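Local coordinates for C-X-C motif chemokine 13 (Homo sapiens, PDB 7JNY), which attracts B lymphocytes as a secreted chemokine of the CXC family, binding the receptor CXCR5 and also heparin, at residues V2-Y7 and R29-P34; L10-V15 and N37-K42. All coordinates share one frame; numbering follows the deposited sequence.

Both contacts tie the N-terminal stretch of the chain to the strand 27-33 and the loop that follows it, and their segments alternate along the sequence. Interaction 1 (V2-Y7 with R29-P34) adds an edge strand to the sheet through backbone hydrogen bonds, with isoleucines buried on one face and a charged, polar cluster on the other. Interaction 2 (L10-V15 with N37-K42) lies farther out, its centre about 14 Å from the centre of the chain, where neither segment has regular secondary structure; a disulfide, an arginine and waters replace the strand ladder. The two meet where R13 packs on Q31 and L33, and K42 on I32.

Interaction 1 of 2, residues V2-Y7 and R29-P34; sequences VLEVYY and RIQILP
E4 faces R29 and Q31 across a parallel pair of strands, an example of how an edge strand can be held by its backbone and by one carboxylate. The ladder starts with I30 N to V2 O, continues through E4 N to I30 O (2.7 Å) and I32 N to E4 O (2.7 Å), and ends with Y6 N to I32 O. The first torsion of E4 (chi1 -68°) sets CG beside the backbone N, and the extended chain lifts the carboxylate off the sheet to the level of the R29 and Q31 side-chain ends, which come to meet it. E4 OE2 uses its syn lone pair to take R29 NH1 at 2.9 Å, in a salt bridge lying close to the guanidinium plane. Q31 NE2 donates to E4 OE1 at 2.9 Å. Gripped once on each oxygen, the carboxylate is fixed in rotation, and R29 would probably favour its charged form. Y6 OH adds a short bond to E4 OE1, 2.5 Å and steeply out of the carboxylate plane.

The face of L3, V5, I30 and I32 is apolar. L3 CD1 lies 3.8 Å from I32 CD1, and V5 CG1 4.0 Å from P34 CD. I30 and I32 are buried, whereas L3 is exposed, as is the end at Y7, whose ring merely brushes P34 CG.

Strand 2-5 is outermost in the sheet, while 27-33 is hydrogen-bonded on its other side to the antiparallel strand 43-48; there W47 NE1 donates to Q31 OE1, and the W47 ring takes R29 in a cation-pi contact. Helix 61-72 packs under the isoleucine face, with M66 against I30 and M67 against I32.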
loop_
_atom_site.group_PDB
_atom_site.type_symbol
_atom_site.label_atom_id
_atom_site.label_comp_id
_atom_site.label_asym_id
_atom_site.label_seq_id
_atom_site.Cartn_x
_atom_site.Cartn_y
_atom_site.Cartn_z
ATOM N N VAL A 2 -3.093 -5.097 -8.271
ATOM C CA VAL A 2 -4.312 -4.378 -7.938
ATOM C C VAL A 2 -3.997 -3.453 -6.779
ATOM O O VAL A 2 -3.435 -3.894 -5.776
ATOM C CB VAL A 2 -5.463 -5.337 -7.576
ATOM C CG1 VAL A 2 -6.711 -4.550 -7.287
ATOM C CG2 VAL A 2 -5.695 -6.334 -8.708
ATOM N N LEU A 3 -4.342 -2.181 -6.935
ATOM C CA LEU A 3 -4.330 -1.204 -5.854
ATOM C C LEU A 3 -5.766 -1.049 -5.355
ATOM O O LEU A 3 -6.692 -0.823 -6.148
ATOM C CB LEU A 3 -3.800 0.130 -6.347
ATOM C CG LEU A 3 -3.954 1.366 -5.473
ATOM C CD1 LEU A 3 -3.156 1.087 -4.226
ATOM C CD2 LEU A 3 -3.468 2.584 -6.226
ATOM N N GLU A 4 -5.968 -1.184 -4.055
ATOM C CA GLU A 4 -7.284 -0.973 -3.453
ATOM C C GLU A 4 -7.192 0.178 -2.458
ATOM O O GLU A 4 -6.310 0.165 -1.588
ATOM C CB GLU A 4 -7.737 -2.242 -2.725
ATOM C CG GLU A 4 -8.036 -3.424 -3.631
ATOM C CD GLU A 4 -8.256 -4.724 -2.852
ATOM O OE1 GLU A 4 -8.355 -4.682 -1.610
ATOM O OE2 GLU A 4 -8.260 -5.803 -3.493
ATOM N N VAL A 5 -8.089 1.164 -2.570
ATOM C CA VAL A 5 -8.160 2.247 -1.589
ATOM C C VAL A 5 -9.509 2.156 -0.889
ATOM O O VAL A 5 -10.556 2.220 -1.543
ATOM C CB VAL A 5 -7.963 3.629 -2.233
ATOM C CG1 VAL A 5 -7.857 4.686 -1.141
ATOM C CG2 VAL A 5 -6.733 3.647 -3.094
ATOM N N TYR A 6 -9.475 2.036 0.436
ATOM C CA TYR A 6 -10.658 1.832 1.261
ATOM C C TYR A 6 -11.025 3.169 1.897
ATOM O O TYR A 6 -10.321 3.650 2.776
ATOM C CB TYR A 6 -10.374 0.743 2.304
ATOM C CG TYR A 6 -10.394 -0.618 1.688
ATOM C CD1 TYR A 6 -9.235 -1.149 1.104
ATOM C CD2 TYR A 6 -11.565 -1.381 1.631
ATOM C CE1 TYR A 6 -9.249 -2.385 0.471
ATOM C CE2 TYR A 6 -11.576 -2.633 1.000
ATOM C CZ TYR A 6 -10.402 -3.126 0.427
ATOM O OH TYR A 6 -10.393 -4.359 -0.192
ATOM N N TYR A 7 -12.116 3.773 1.443
ATOM C CA TYR A 7 -12.584 5.031 2.016
ATOM C C TYR A 7 -13.658 4.701 3.042
ATOM O O TYR A 7 -14.862 4.882 2.842
ATOM C CB TYR A 7 -13.111 5.955 0.938
ATOM C CG TYR A 7 -12.075 6.319 -0.084
ATOM C CD1 TYR A 7 -11.218 7.389 0.115
ATOM C CD2 TYR A 7 -11.988 5.612 -1.265
ATOM C CE1 TYR A 7 -10.285 7.736 -0.854
ATOM C CE2 TYR A 7 -11.064 5.933 -2.236
ATOM C CZ TYR A 7 -10.223 7.003 -2.014
ATOM O OH TYR A 7 -9.302 7.358 -2.961
ATOM N N ARG A 29 -1.361 -7.468 -4.445
ATOM C CA ARG A 29 -2.285 -6.381 -4.174
ATOM C C ARG A 29 -1.643 -5.424 -3.191
ATOM O O ARG A 29 -0.907 -5.852 -2.290
ATOM C CB ARG A 29 -3.578 -6.814 -3.500
ATOM C CG ARG A 29 -4.503 -7.762 -4.175
ATOM C CD ARG A 29 -5.824 -7.623 -3.407
ATOM N NE ARG A 29 -5.946 -8.667 -2.394
ATOM C CZ ARG A 29 -6.951 -8.780 -1.534
ATOM N NH1 ARG A 29 -7.944 -7.903 -1.505
ATOM N NH2 ARG A 29 -6.964 -9.800 -0.685
ATOM N N ILE A 30 -2.036 -4.156 -3.282
ATOM C CA ILE A 30 -1.715 -3.171 -2.249
ATOM C C ILE A 30 -3.012 -2.522 -1.787
ATOM O O ILE A 30 -3.796 -2.047 -2.613
ATOM C CB ILE A 30 -0.754 -2.096 -2.761
ATOM C CG1 ILE A 30 0.608 -2.694 -3.102
ATOM C CG2 ILE A 30 -0.603 -0.999 -1.739
ATOM C CD1 ILE A 30 1.349 -1.863 -4.117
ATOM N N GLN A 31 -3.228 -2.464 -0.474
ATOM C CA GLN A 31 -4.451 -1.903 0.079
ATOM C C GLN A 31 -4.086 -0.653 0.852
ATOM O O GLN A 31 -3.240 -0.703 1.756
ATOM C CB GLN A 31 -5.139 -2.885 1.013
ATOM C CG GLN A 31 -5.573 -4.159 0.332
ATOM C CD GLN A 31 -6.239 -5.086 1.297
ATOM O OE1 GLN A 31 -5.774 -5.251 2.423
ATOM N NE2 GLN A 31 -7.311 -5.732 0.864
ATOM N N ILE A 32 -4.705 0.459 0.507
ATOM C CA ILE A 32 -4.439 1.723 1.184
ATOM C C ILE A 32 -5.685 2.094 1.959
ATOM O O ILE A 32 -6.784 2.163 1.385
ATOM C CB ILE A 32 -4.057 2.829 0.199
ATOM C CG1 ILE A 32 -2.777 2.418 -0.528
ATOM C CG2 ILE A 32 -3.797 4.129 0.909
ATOM C CD1 ILE A 32 -2.272 3.476 -1.405
ATOM N N LEU A 33 -5.510 2.340 3.258
ATOM C CA LEU A 33 -6.595 2.821 4.106
ATOM C C LEU A 33 -6.224 4.194 4.629
ATOM O O LEU A 33 -5.475 4.299 5.619
ATOM C CB LEU A 33 -6.831 1.836 5.243
ATOM C CG LEU A 33 -7.186 0.444 4.724
ATOM C CD1 LEU A 33 -5.985 -0.437 4.888
ATOM C CD2 LEU A 33 -8.385 -0.117 5.469
ATOM N N PRO A 34 -6.684 5.263 3.981
ATOM C CA PRO A 34 -6.438 6.594 4.510
ATOM C C PRO A 34 -6.948 6.699 5.934
ATOM O O PRO A 34 -7.899 6.034 6.336
ATOM C CB PRO A 34 -7.199 7.519 3.564
ATOM C CG PRO A 34 -8.077 6.662 2.766
ATOM C CD PRO A 34 -7.573 5.265 2.813
HETATM O O HOH W 1 -9.664 4.070 5.411
#

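Interaction 2 of 2, residues L10-V15 and N37-K42; sequences LRCRCV and NGCPRK
The CXC motif of this chemokine family, two cysteines separated by one residue, lies at C12-R13-C14, and its first cysteine is joined here to the loop between strands 27-33 and 43-48. C12 SG and C39 SG are bonded at 2.0 Å, with a torsion of 97° about the S-S bond, close to the relaxed right angle. The two halves leave their backbones differently: C12 turns its sulfur beside its own N, whereas C39 (chi1 -179°) sends SG directly away from its N and across to the facing loop.

R41 runs alongside the bridge, its chain extended from CG to NE, and lays one guanidinium face against C12 SG, which is offset toward the rim and 3.7 Å from R41 CZ. At the edge of the same group, R41 NH2 donates to C14 O at 3.0 Å; the oxygen lies nearly in the guanidinium plane, although the N-H is bent to 151°. P40 CD adds a contact with C12 SG at 3.6 Å.

Toward L10 the loops are joined chiefly through water. One molecule accepts from G38 N and donates to L10 O; another accepts from C12 N at 2.9 Å and donates to G38 O. R11 CA also points its hydrogen almost straight at G38 O.

C14 itself is bonded to C55, and the carboxylate of E43 accepts from R13 N through OE1 and from C14 N through OE2. The covalent bond, flanked by an arginine, fixes C12 to C39 independently of water, whereas the single bent R41 bond and the water bridges are individually weaker and leave the L10 end dependent on solvent. Such reliance on a disulfide suits a secreted protein, since these bonds are stable outside the cell.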
loop_
_atom_site.group_PDB
_atom_site.type_symbol
_atom_site.label_atom_id
_atom_site.label_comp_id
_atom_site.label_asym_id
_atom_site.label_seq_id
_atom_site.Cartn_x
_atom_site.Cartn_y
_atom_site.Cartn_z
ATOM N N LEU A 10 -13.089 2.542 9.625
ATOM C CA LEU A 10 -13.011 1.455 10.582
ATOM C C LEU A 10 -11.761 1.617 11.432
ATOM O O LEU A 10 -10.920 2.486 11.191
ATOM C CB LEU A 10 -13.012 0.094 9.876
ATOM C CG LEU A 10 -14.269 -0.190 9.033
ATOM C CD1 LEU A 10 -14.097 -1.481 8.223
ATOM C CD2 LEU A 10 -15.539 -0.259 9.887
ATOM N N ARG A 11 -11.682 0.784 12.463
ATOM C CA ARG A 11 -10.536 0.720 13.348
ATOM C C ARG A 11 -9.297 0.236 12.584
ATOM O O ARG A 11 -9.397 -0.392 11.521
ATOM C CB ARG A 11 -10.861 -0.224 14.513
ATOM C CG ARG A 11 -12.046 0.264 15.390
ATOM C CD ARG A 11 -12.443 -0.732 16.496
ATOM N NE ARG A 11 -13.459 -0.179 17.394
ATOM C CZ ARG A 11 -13.225 0.697 18.361
ATOM N NH1 ARG A 11 -12.001 1.094 18.654
ATOM N NH2 ARG A 11 -14.249 1.190 19.049
ATOM N N CYS A 12 -8.125 0.574 13.134
ATOM C CA CYS A 12 -6.864 0.203 12.521
ATOM C C CYS A 12 -6.770 -1.313 12.340
ATOM O O CYS A 12 -7.234 -2.080 13.176
ATOM C CB CYS A 12 -5.679 0.680 13.359
ATOM S SG CYS A 12 -5.580 2.437 13.639
ATOM N N ARG A 13 -6.146 -1.748 11.229
ATOM C CA ARG A 13 -5.922 -3.174 11.019
ATOM C C ARG A 13 -4.522 -3.625 11.412
ATOM O O ARG A 13 -4.316 -4.819 11.648
ATOM C CB ARG A 13 -6.136 -3.562 9.542
ATOM C CG ARG A 13 -7.426 -3.122 8.889
ATOM C CD ARG A 13 -7.553 -3.782 7.494
ATOM N NE ARG A 13 -8.756 -3.349 6.789
ATOM C CZ ARG A 13 -9.052 -3.666 5.533
ATOM N NH1 ARG A 13 -8.271 -4.467 4.810
ATOM N NH2 ARG A 13 -10.152 -3.162 4.983
ATOM N N CYS A 14 -3.562 -2.712 11.459
ATOM C CA CYS A 14 -2.159 -3.050 11.671
ATOM C C CYS A 14 -1.721 -2.733 13.092
ATOM O O CYS A 14 -2.069 -1.696 13.642
ATOM C CB CYS A 14 -1.278 -2.297 10.688
ATOM S SG CYS A 14 -1.701 -2.606 8.973
ATOM N N VAL A 15 -0.930 -3.626 13.662
ATOM C CA VAL A 15 -0.341 -3.439 14.981
ATOM C C VAL A 15 1.148 -3.171 14.902
ATOM O O VAL A 15 1.785 -2.938 15.933
ATOM C CB VAL A 15 -0.632 -4.648 15.886
ATOM C CG1 VAL A 15 0.191 -5.842 15.434
ATOM C CG2 VAL A 15 -0.351 -4.295 17.309
ATOM N N ASN A 37 -11.523 8.927 11.243
ATOM C CA ASN A 37 -11.873 8.954 12.653
ATOM C C ASN A 37 -11.805 7.586 13.316
ATOM O O ASN A 37 -11.921 7.514 14.537
ATOM C CB ASN A 37 -13.273 9.489 12.867
ATOM C CG ASN A 37 -13.463 10.857 12.304
ATOM O OD1 ASN A 37 -14.298 11.061 11.420
ATOM N ND2 ASN A 37 -12.585 11.767 12.691
ATOM N N GLY A 38 -11.671 6.511 12.544
ATOM C CA GLY A 38 -11.625 5.188 13.116
ATOM C C GLY A 38 -10.199 4.750 13.412
ATOM O O GLY A 38 -9.936 4.056 14.404
ATOM N N CYS A 39 -9.276 5.156 12.547
ATOM C CA CYS A 39 -7.868 4.805 12.657
ATOM C C CYS A 39 -7.090 6.094 12.432
ATOM O O CYS A 39 -7.225 6.734 11.371
ATOM C CB CYS A 39 -7.464 3.735 11.632
ATOM S SG CYS A 39 -5.744 3.290 11.797
ATOM N N PRO A 40 -6.258 6.528 13.391
ATOM C CA PRO A 40 -5.614 7.845 13.275
ATOM C C PRO A 40 -4.354 7.855 12.426
ATOM O O PRO A 40 -3.633 8.855 12.441
ATOM C CB PRO A 40 -5.259 8.171 14.742
ATOM C CG PRO A 40 -4.968 6.814 15.323
ATOM C CD PRO A 40 -5.968 5.875 14.676
ATOM N N ARG A 41 -4.068 6.780 11.708
ATOM C CA ARG A 41 -2.906 6.713 10.823
ATOM C C ARG A 41 -3.293 6.038 9.513
ATOM O O ARG A 41 -4.141 5.138 9.480
ATOM C CB ARG A 41 -1.766 5.938 11.432
ATOM C CG ARG A 41 -2.160 4.523 11.838
ATOM C CD ARG A 41 -1.008 3.831 12.566
ATOM N NE ARG A 41 -1.373 2.528 13.113
ATOM C CZ ARG A 41 -1.968 2.347 14.286
ATOM N NH1 ARG A 41 -2.319 3.372 15.051
ATOM N NH2 ARG A 41 -2.221 1.102 14.705
ATOM N N LYS A 42 -2.653 6.474 8.434
ATOM C CA LYS A 42 -2.802 5.789 7.163
ATOM C C LYS A 42 -2.151 4.420 7.242
ATOM O O LYS A 42 -1.062 4.277 7.794
ATOM C CB LYS A 42 -2.147 6.606 6.057
ATOM C CG LYS A 42 -2.104 5.956 4.685
ATOM C CD LYS A 42 -1.665 7.049 3.737
ATOM C CE LYS A 42 -1.552 6.570 2.300
ATOM N NZ LYS A 42 -0.899 7.669 1.521
HETATM O O HOH W 2 -10.694 5.461 10.005
HETATM O O HOH W 3 -8.354 1.849 15.692
#